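Local coordinates for protein LURP-one-related 15 (PDB 1ZXU) that is of unknown function but might be related to phospholipid scramblases and the tubby-like superfamily of membrane-tethered transcription factors, at residues D76-L81 against I206-N211; N62-V67 against V195-I200; M40-K45 against S202-L207. All blocks are in the same frame, centred on the assembly; numbering follows the deposited sequence.

All three contacts join a strand of the barrel wall to the same helix, 197-211, which runs through the barrel. Contact 2 lies at the helix's first turn, contact 3 at its middle and contact 1 at its last turns; contacts 1 and 3 share Ile206 and Leu207. Contact 3 is buried and purely apolar, methyl against methyl. Contact 2, only partly buried, is aromatic, with one bridging water. Contact 1 is buried as well, yet it is made by charges: an arginine facing two aspartates. Strands 63-68 and 77-81 are neighbours in the sheet, and contacts 1 and 3 are tied directly by the salt bridge between Arg44 and Asp208.

Contact 1 of 3, residues D76-L81 against I206-N211; sequences DKRVLL and ILDDVN
Arg78 carries this contact, reaching from strand 77-81 to Asp208 and Asp209 near the C-terminal end of helix 197-211. Two residues earlier, in the turn before the strand, Asp76 has a backbone hydrogen bond with Glu93. At Arg78 the side chain leaves with CG anti to the backbone N (chi1 -162°), then bends at chi2 and chi3 to bring the guanidinium up to the helix. Its NH2 forms a salt bridge with Asp209 OD1 at 3.3 Å. The carboxylate oxygen lies at the guanidinium edge, in its plane, while the two planes are turned 70° apart. NH1 donates to a water, a short 2.5 Å, and this water donates to Asp208 OD2 at 2.6 Å. The helix is the one that fills the barrel in the tubby-like fold, and these polar groups sit where its final turns meet the wall. Beyond the two segments, Arg78 NH1 has a hydrogen bond with Gly52 O, Asp208 OD1 a salt bridge with Arg44 NH2, and Asp209 OD2 a hydrogen bond with Trp102 NE1. Further along the strand, Leu80 is apolar and packs on Val205, about one turn earlier on the helix, and on Ala201 a turn before that.

Contact 2 of 3, residues N62-V67 against V195-I200; sequences NLLFKV and VDYAFI
The far end of the Phe65 ring pushes against Tyr197 and Ala198, the first two residues of helix 197-211. Phe65 CZ lies 3.6 Å from Tyr197 CE1, and Phe65 CE2 is 3.7 Å from Tyr197 CD1, making this a rim-to-rim meeting of two rings. Their centroids are 5.8 Å apart and the planes are inclined at 49°, with neither ring over the face of the other. The same CZ comes within 3.7 Å of Ala198 CB, so one ring corner touches both helix residues. Leu64 adds a looser apolar touch, CD2 to Tyr197 CE1. A water bridges the segments: it donates to Leu64 O at 2.9 Å and meets Tyr197 OH at 3.2 Å, lying at the edge of the tyrosine ring and in its plane.

Two neighbouring strand residues can both face the helix because Leu64 and Phe65 form a classic beta bulge opposite Ile56 of strand 54-58. The bulge belongs to the wall of a closed antiparallel barrel whose interior is occupied by this helix, as in tubby-like proteins.

The helix start is fixed in turn by its N-cap, Asp196. Asp196 OD1 takes Phe199 N at 2.9 Å in a nearly straight bond (165°) that arrives from above the carboxylate plane, and Ala198 N more weakly. Asp196 OD2 accepts from the backbone N atoms of Val27, Val28 and Asp29, pinning the N-terminal segment to the same cap. Tyr197 has its CG between the backbone N and the carbonyl carbon, which swings the ring toward the strand; the ring also meets Tyr32, from a loop, edge-to-face.

Contact 3 of 3, residues M40-K45 against S202-L207; sequences MAIVRK and SLVVIL
The first strand of the barrel, 38-43, packs here against the middle of the enclosed helix, with Met40 and Ile42 both meeting Val204. The tighter touch is Ile42 CD1 to Val204 CG1, 3.8 Å, where the two side chains run alongside, pointing opposite ways. Ile42 gets there by extension: CG1 is anti to the carbonyl carbon and CD1 continues the chain straight on (chi2 175°), so the terminal methyl does the touching. Val204 divides its branches between the two strand residues. CG1 takes Ile42, placed there by a chi1 of 169°, while CG2 faces Met40, a selenomethionine in this model, whose CE stands a looser 4.5 Å away. Met40 is held among other helix residues too, touching Tyr197, Ile200 and Ala201.

Beside these methyls the chemistry changes. Ile42 CG2 lies over one face of the Arg44 guanidinium, offset toward its rim, and Arg44 NH2 makes salt bridges with Asp208 and Asp185, so the arginine spans from the end of the strand to the helix. A largely hydrophobic helix running through a closed antiparallel barrel is the arrangement of tubby-like proteins, consistent with the family's place in that clan.

Contact 1 of 3, residues D76-L81 against I206-N211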
loop_
_atom_site.group_PDB
_atom_site.type_symbol
_atom_site.label_atom_id
_atom_site.label_comp_id
_atom_site.label_asym_id
_atom_site.label_seq_id
_atom_site.Cartn_x
_atom_site.Cartn_y
_atom_site.Cartn_z
ATOM N N ASP A 76 3.794 -6.251 14.923
ATOM C CA ASP A 76 4.640 -6.581 13.791
ATOM C C ASP A 76 3.814 -6.826 12.500
ATOM O O ASP A 76 4.378 -7.058 11.449
ATOM C CB ASP A 76 5.456 -7.823 14.127
ATOM C CG ASP A 76 4.592 -9.073 14.316
ATOM O OD1 ASP A 76 3.551 -9.013 15.032
ATOM O OD2 ASP A 76 4.957 -10.128 13.765
ATOM N N LYS A 77 2.485 -6.824 12.604
ATOM C CA LYS A 77 1.646 -7.308 11.489
ATOM C C LYS A 77 0.487 -6.331 11.322
ATOM O O LYS A 77 -0.070 -5.837 12.308
ATOM C CB LYS A 77 0.995 -8.680 11.775
ATOM C CG LYS A 77 1.792 -9.894 11.578
ATOM C CD LYS A 77 0.802 -11.071 11.463
ATOM C CE LYS A 77 1.510 -12.422 11.477
ATOM N NZ LYS A 77 2.121 -12.787 12.794
ATOM N N ARG A 78 0.105 -6.053 10.065
ATOM C CA ARG A 78 -1.108 -5.338 9.829
ATOM C C ARG A 78 -1.819 -6.111 8.731
ATOM O O ARG A 78 -1.170 -6.686 7.886
ATOM C CB ARG A 78 -0.791 -3.943 9.275
ATOM C CG ARG A 78 -1.941 -2.998 9.408
ATOM C CD ARG A 78 -1.872 -2.337 10.816
ATOM N NE ARG A 78 -0.504 -1.871 11.003
ATOM C CZ ARG A 78 -0.095 -0.643 10.717
ATOM N NH1 ARG A 78 -0.959 0.313 10.344
ATOM N NH2 ARG A 78 1.193 -0.340 10.899
ATOM N N VAL A 79 -3.137 -6.086 8.738
ATOM C CA VAL A 79 -3.904 -6.631 7.622
ATOM C C VAL A 79 -4.788 -5.549 6.979
ATOM O O VAL A 79 -5.267 -4.644 7.659
ATOM C CB VAL A 79 -4.787 -7.860 8.098
ATOM C CG1 VAL A 79 -5.831 -7.416 9.083
ATOM C CG2 VAL A 79 -5.464 -8.562 6.901
ATOM N N LEU A 80 -4.939 -5.617 5.665
ATOM C CA LEU A 80 -5.900 -4.788 4.896
ATOM C C LEU A 80 -7.077 -5.670 4.598
ATOM O O LEU A 80 -6.899 -6.728 3.963
ATOM C CB LEU A 80 -5.266 -4.320 3.569
ATOM C CG LEU A 80 -4.569 -2.998 3.753
ATOM C CD1 LEU A 80 -3.298 -3.279 4.589
ATOM C CD2 LEU A 80 -4.229 -2.494 2.381
ATOM N N LEU A 81 -8.256 -5.285 5.087
ATOM C CA LEU A 81 -9.501 -6.048 4.861
ATOM C C LEU A 81 -10.331 -5.319 3.864
ATOM O O LEU A 81 -10.351 -4.095 3.851
ATOM C CB LEU A 81 -10.329 -6.161 6.151
ATOM C CG LEU A 81 -9.528 -6.639 7.370
ATOM C CD1 LEU A 81 -10.428 -6.582 8.635
ATOM C CD2 LEU A 81 -9.122 -8.026 7.187
ATOM N N ILE A 206 2.531 1.149 4.822
ATOM C CA ILE A 206 3.970 1.125 5.177
ATOM C C ILE A 206 4.536 2.542 5.420
ATOM O O ILE A 206 5.325 2.760 6.374
ATOM C CB ILE A 206 4.778 0.375 4.092
ATOM C CG1 ILE A 206 4.412 -1.111 4.139
ATOM C CG2 ILE A 206 6.264 0.560 4.323
ATOM C CD1 ILE A 206 4.905 -1.914 2.922
ATOM N N LEU A 207 4.195 3.512 4.570
ATOM C CA LEU A 207 4.643 4.885 4.806
ATOM C C LEU A 207 4.157 5.415 6.122
ATOM O O LEU A 207 4.881 6.105 6.835
ATOM C CB LEU A 207 4.178 5.789 3.676
ATOM C CG LEU A 207 4.897 5.521 2.358
ATOM C CD1 LEU A 207 4.173 6.189 1.233
ATOM C CD2 LEU A 207 6.363 6.056 2.505
ATOM N N ASP A 208 2.891 5.150 6.420
ATOM C CA ASP A 208 2.332 5.571 7.705
ATOM C C ASP A 208 3.125 4.909 8.878
ATOM O O ASP A 208 3.427 5.589 9.883
ATOM C CB ASP A 208 0.889 5.149 7.768
ATOM C CG ASP A 208 0.261 5.473 9.115
ATOM O OD1 ASP A 208 -0.065 6.636 9.294
ATOM O OD2 ASP A 208 0.135 4.543 9.919
ATOM N N ASP A 209 3.502 3.650 8.721
ATOM C CA ASP A 209 4.241 2.882 9.766
ATOM C C ASP A 209 5.596 3.528 9.969
ATOM O O ASP A 209 6.028 3.699 11.117
ATOM C CB ASP A 209 4.472 1.457 9.318
ATOM C CG ASP A 209 4.882 0.549 10.467
ATOM O OD1 ASP A 209 4.283 0.661 11.563
ATOM O OD2 ASP A 209 5.800 -0.267 10.243
ATOM N N VAL A 210 6.232 3.917 8.876
ATOM C CA VAL A 210 7.588 4.540 8.972
ATOM C C VAL A 210 7.449 5.843 9.740
ATOM O O VAL A 210 8.277 6.166 10.602
ATOM C CB VAL A 210 8.202 4.826 7.608
ATOM C CG1 VAL A 210 9.454 5.728 7.787
ATOM C CG2 VAL A 210 8.599 3.529 6.928
ATOM N N ASN A 211 6.384 6.589 9.453
ATOM C CA ASN A 211 6.207 7.865 10.128
ATOM C C ASN A 211 5.900 7.736 11.608
ATOM O O ASN A 211 6.257 8.636 12.378
ATOM C CB ASN A 211 5.095 8.683 9.508
ATOM C CG ASN A 211 5.054 10.107 10.062
ATOM O OD1 ASN A 211 6.049 10.843 9.977
ATOM N ND2 ASN A 211 3.903 10.501 10.615
HETATM O O HOH W 1 0.463 2.037 9.281
#

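Contact 2 of 3, residues N62-V67 against V195-I200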
loop_
_atom_site.group_PDB
_atom_site.type_symbol
_atom_site.label_atom_id
_atom_site.label_comp_id
_atom_site.label_asym_id
_atom_site.label_seq_id
_atom_site.Cartn_x
_atom_site.Cartn_y
_atom_site.Cartn_z
ATOM N N ASN A 62 -16.324 6.319 0.595
ATOM C CA ASN A 62 -16.598 4.896 0.472
ATOM C C ASN A 62 -15.423 4.076 0.939
ATOM O O ASN A 62 -14.305 4.281 0.466
ATOM C CB ASN A 62 -16.952 4.523 -0.989
ATOM C CG ASN A 62 -18.197 5.280 -1.486
ATOM O OD1 ASN A 62 -19.223 5.270 -0.798
ATOM N ND2 ASN A 62 -18.071 6.022 -2.583
ATOM N N LEU A 63 -15.653 3.117 1.839
ATOM C CA LEU A 63 -14.540 2.274 2.349
ATOM C C LEU A 63 -13.938 1.453 1.235
ATOM O O LEU A 63 -14.659 0.763 0.485
ATOM C CB LEU A 63 -15.070 1.354 3.453
ATOM C CG LEU A 63 -14.013 0.505 4.128
ATOM C CD1 LEU A 63 -14.518 0.286 5.527
ATOM C CD2 LEU A 63 -13.849 -0.828 3.427
ATOM N N LEU A 64 -12.613 1.538 1.111
ATOM C CA LEU A 64 -11.867 0.644 0.240
ATOM C C LEU A 64 -11.216 -0.442 1.087
ATOM O O LEU A 64 -11.336 -1.654 0.727
ATOM C CB LEU A 64 -10.784 1.384 -0.565
ATOM C CG LEU A 64 -11.352 2.490 -1.450
ATOM C CD1 LEU A 64 -10.167 3.305 -2.074
ATOM C CD2 LEU A 64 -12.237 1.962 -2.546
ATOM N N PHE A 65 -10.479 -0.071 2.160
ATOM C CA PHE A 65 -9.867 -1.084 3.074
ATOM C C PHE A 65 -9.953 -0.658 4.533
ATOM O O PHE A 65 -9.860 0.540 4.830
ATOM C CB PHE A 65 -8.369 -1.229 2.760
ATOM C CG PHE A 65 -8.121 -1.615 1.351
ATOM C CD1 PHE A 65 -8.465 -2.858 0.884
ATOM C CD2 PHE A 65 -7.633 -0.673 0.445
ATOM C CE1 PHE A 65 -8.238 -3.194 -0.467
ATOM C CE2 PHE A 65 -7.424 -0.999 -0.895
ATOM C CZ PHE A 65 -7.718 -2.236 -1.352
ATOM N N LYS A 66 -10.174 -1.611 5.429
ATOM C CA LYS A 66 -9.903 -1.371 6.821
ATOM C C LYS A 66 -8.522 -1.866 7.116
ATOM O O LYS A 66 -8.098 -2.939 6.606
ATOM C CB LYS A 66 -10.906 -2.106 7.737
ATOM C CG LYS A 66 -12.278 -1.444 7.655
ATOM C CD LYS A 66 -13.177 -1.802 8.868
ATOM C CE LYS A 66 -14.653 -1.562 8.494
ATOM N NZ LYS A 66 -15.399 -0.701 9.482
ATOM N N VAL A 67 -7.792 -1.044 7.838
ATOM C CA VAL A 67 -6.443 -1.406 8.185
ATOM C C VAL A 67 -6.365 -1.659 9.670
ATOM O O VAL A 67 -6.749 -0.782 10.461
ATOM C CB VAL A 67 -5.478 -0.258 7.837
ATOM C CG1 VAL A 67 -4.044 -0.627 8.250
ATOM C CG2 VAL A 67 -5.534 -0.040 6.355
ATOM N N VAL A 195 -3.526 0.644 -12.421
ATOM C CA VAL A 195 -2.574 0.342 -11.375
ATOM C C VAL A 195 -3.360 -0.318 -10.215
ATOM O O VAL A 195 -4.464 0.103 -9.877
ATOM C CB VAL A 195 -1.973 1.670 -10.886
ATOM C CG1 VAL A 195 -1.096 1.490 -9.612
ATOM C CG2 VAL A 195 -1.118 2.303 -12.007
ATOM N N ASP A 196 -2.727 -1.290 -9.586
ATOM C CA ASP A 196 -3.385 -2.075 -8.528
ATOM C C ASP A 196 -3.545 -1.216 -7.284
ATOM O O ASP A 196 -2.549 -0.843 -6.651
ATOM C CB ASP A 196 -2.491 -3.280 -8.287
ATOM C CG ASP A 196 -3.089 -4.285 -7.323
ATOM O OD1 ASP A 196 -3.679 -3.856 -6.318
ATOM O OD2 ASP A 196 -2.919 -5.494 -7.566
ATOM N N TYR A 197 -4.784 -0.860 -6.950
ATOM C CA TYR A 197 -4.939 0.092 -5.827
ATOM C C TYR A 197 -4.779 -0.598 -4.452
ATOM O O TYR A 197 -4.587 0.082 -3.422
ATOM C CB TYR A 197 -6.225 0.958 -5.960
ATOM C CG TYR A 197 -7.565 0.253 -5.706
ATOM C CD1 TYR A 197 -7.988 -0.047 -4.393
ATOM C CD2 TYR A 197 -8.407 -0.044 -6.803
ATOM C CE1 TYR A 197 -9.243 -0.642 -4.160
ATOM C CE2 TYR A 197 -9.655 -0.640 -6.570
ATOM C CZ TYR A 197 -10.036 -0.943 -5.245
ATOM O OH TYR A 197 -11.273 -1.550 -4.980
ATOM N N ALA A 198 -4.861 -1.930 -4.424
ATOM C CA ALA A 198 -4.568 -2.628 -3.142
ATOM C C ALA A 198 -3.067 -2.570 -2.914
ATOM O O ALA A 198 -2.581 -2.333 -1.813
ATOM C CB ALA A 198 -5.060 -4.071 -3.133
ATOM N N PHE A 199 -2.329 -2.743 -3.993
ATOM C CA PHE A 199 -0.867 -2.592 -3.880
ATOM C C PHE A 199 -0.515 -1.165 -3.377
ATOM O O PHE A 199 0.215 -0.996 -2.399
ATOM C CB PHE A 199 -0.287 -2.842 -5.278
ATOM C CG PHE A 199 1.178 -2.480 -5.386
ATOM C CD1 PHE A 199 2.129 -3.012 -4.482
ATOM C CD2 PHE A 199 1.592 -1.545 -6.347
ATOM C CE1 PHE A 199 3.478 -2.680 -4.564
ATOM C CE2 PHE A 199 2.934 -1.241 -6.466
ATOM C CZ PHE A 199 3.900 -1.762 -5.560
ATOM N N ILE A 200 -1.057 -0.129 -4.008
ATOM C CA ILE A 200 -0.765 1.215 -3.536
ATOM C C ILE A 200 -1.213 1.476 -2.059
ATOM O O ILE A 200 -0.475 2.071 -1.264
ATOM C CB ILE A 200 -1.357 2.270 -4.479
ATOM C CG1 ILE A 200 -0.849 2.024 -5.921
ATOM C CG2 ILE A 200 -1.030 3.664 -3.875
ATOM C CD1 ILE A 200 0.682 2.121 -6.078
HETATM O O HOH W 2 -11.727 -2.733 -1.990
#

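Contact 3 of 3, residues M40-K45 against S202-L207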
loop_
_atom_site.group_PDB
_atom_site.type_symbol
_atom_site.label_atom_id
_atom_site.label_comp_id
_atom_site.label_asym_id
_atom_site.label_seq_id
_atom_site.Cartn_x
_atom_site.Cartn_y
_atom_site.Cartn_z
HETATM N N MSE A 40 -7.411 8.009 -3.069
HETATM C CA MSE A 40 -7.665 7.347 -1.771
HETATM C C MSE A 40 -7.224 8.229 -0.650
HETATM O O MSE A 40 -6.332 9.088 -0.820
HETATM C CB MSE A 40 -6.917 6.012 -1.678
HETATM C CG MSE A 40 -7.140 5.096 -2.855
HETATM SE SE MSE A 40 -6.316 3.351 -2.625
HETATM C CE MSE A 40 -4.657 4.009 -1.964
ATOM N N ALA A 41 -7.822 8.055 0.542
ATOM C CA ALA A 41 -7.433 8.891 1.664
ATOM C C ALA A 41 -7.577 8.079 2.948
ATOM O O ALA A 41 -8.282 7.054 2.936
ATOM C CB ALA A 41 -8.368 10.117 1.727
ATOM N N ILE A 42 -6.920 8.517 4.026
ATOM C CA ILE A 42 -6.968 7.862 5.344
ATOM C C ILE A 42 -7.981 8.589 6.237
ATOM O O ILE A 42 -8.026 9.843 6.313
ATOM C CB ILE A 42 -5.571 7.897 6.043
ATOM C CG1 ILE A 42 -4.613 6.920 5.345
ATOM C CG2 ILE A 42 -5.661 7.561 7.559
ATOM C CD1 ILE A 42 -3.166 6.954 5.872
ATOM N N VAL A 43 -8.833 7.787 6.865
ATOM C CA VAL A 43 -9.748 8.286 7.904
ATOM C C VAL A 43 -9.429 7.533 9.208
ATOM O O VAL A 43 -9.357 6.279 9.235
ATOM C CB VAL A 43 -11.224 8.030 7.539
ATOM C CG1 VAL A 43 -12.140 8.521 8.686
ATOM C CG2 VAL A 43 -11.620 8.704 6.205
ATOM N N ARG A 44 -9.221 8.304 10.281
ATOM C CA ARG A 44 -8.851 7.740 11.590
ATOM C C ARG A 44 -9.907 8.029 12.633
ATOM O O ARG A 44 -10.636 9.001 12.499
ATOM C CB ARG A 44 -7.600 8.408 12.082
ATOM C CG ARG A 44 -6.374 8.066 11.262
ATOM C CD ARG A 44 -5.209 8.978 11.655
ATOM N NE ARG A 44 -4.174 9.016 10.614
ATOM C CZ ARG A 44 -3.215 8.097 10.434
ATOM N NH1 ARG A 44 -3.132 7.027 11.239
ATOM N NH2 ARG A 44 -2.338 8.246 9.465
ATOM N N LYS A 45 -9.955 7.204 13.673
ATOM C CA LYS A 45 -10.829 7.506 14.832
ATOM C C LYS A 45 -10.102 8.395 15.823
ATOM O O LYS A 45 -8.884 8.282 16.015
ATOM C CB LYS A 45 -11.326 6.238 15.532
ATOM C CG LYS A 45 -11.854 5.161 14.576
ATOM C CD LYS A 45 -12.870 4.264 15.271
ATOM C CE LYS A 45 -13.229 3.060 14.428
ATOM N NZ LYS A 45 -14.225 2.225 15.165
ATOM N N SER A 202 -1.303 -0.741 0.231
ATOM C CA SER A 202 -0.335 -1.316 1.156
ATOM C C SER A 202 0.910 -0.449 1.363
ATOM O O SER A 202 1.505 -0.403 2.465
ATOM C CB SER A 202 0.054 -2.746 0.702
ATOM O OG SER A 202 0.969 -2.658 -0.380
ATOM N N LEU A 203 1.320 0.274 0.299
ATOM C CA LEU A 203 2.448 1.169 0.420
ATOM C C LEU A 203 2.133 2.336 1.353
ATOM O O LEU A 203 2.994 2.801 2.076
ATOM C CB LEU A 203 2.905 1.667 -0.985
ATOM C CG LEU A 203 3.415 0.538 -1.884
ATOM C CD1 LEU A 203 3.888 1.178 -3.244
ATOM C CD2 LEU A 203 4.619 -0.177 -1.277
ATOM N N VAL A 204 0.906 2.875 1.242
ATOM C CA VAL A 204 0.448 3.946 2.112
ATOM C C VAL A 204 0.504 3.509 3.573
ATOM O O VAL A 204 0.986 4.264 4.441
ATOM C CB VAL A 204 -0.962 4.371 1.726
ATOM C CG1 VAL A 204 -1.579 5.341 2.832
ATOM C CG2 VAL A 204 -0.916 5.026 0.305
ATOM N N VAL A 205 0.105 2.270 3.808
ATOM C CA VAL A 205 0.190 1.671 5.144
ATOM C C VAL A 205 1.641 1.625 5.660
ATOM O O VAL A 205 1.919 2.012 6.791
ATOM C CB VAL A 205 -0.484 0.299 5.200
ATOM C CG1 VAL A 205 -0.238 -0.361 6.580
ATOM C CG2 VAL A 205 -2.020 0.468 4.908
ATOM N N ILE A 206 2.531 1.149 4.822
ATOM C CA ILE A 206 3.970 1.125 5.177
ATOM C C ILE A 206 4.536 2.542 5.420
ATOM O O ILE A 206 5.325 2.760 6.374
ATOM C CB ILE A 206 4.778 0.375 4.092
ATOM C CG1 ILE A 206 4.412 -1.111 4.139
ATOM C CG2 ILE A 206 6.264 0.560 4.323
ATOM C CD1 ILE A 206 4.905 -1.914 2.922
ATOM N N LEU A 207 4.195 3.512 4.570
ATOM C CA LEU A 207 4.643 4.885 4.806
ATOM C C LEU A 207 4.157 5.415 6.122
ATOM O O LEU A 207 4.881 6.105 6.835
ATOM C CB LEU A 207 4.178 5.789 3.676
ATOM C CG LEU A 207 4.897 5.521 2.358
ATOM C CD1 LEU A 207 4.173 6.189 1.233
ATOM C CD2 LEU A 207 6.363 6.056 2.505
#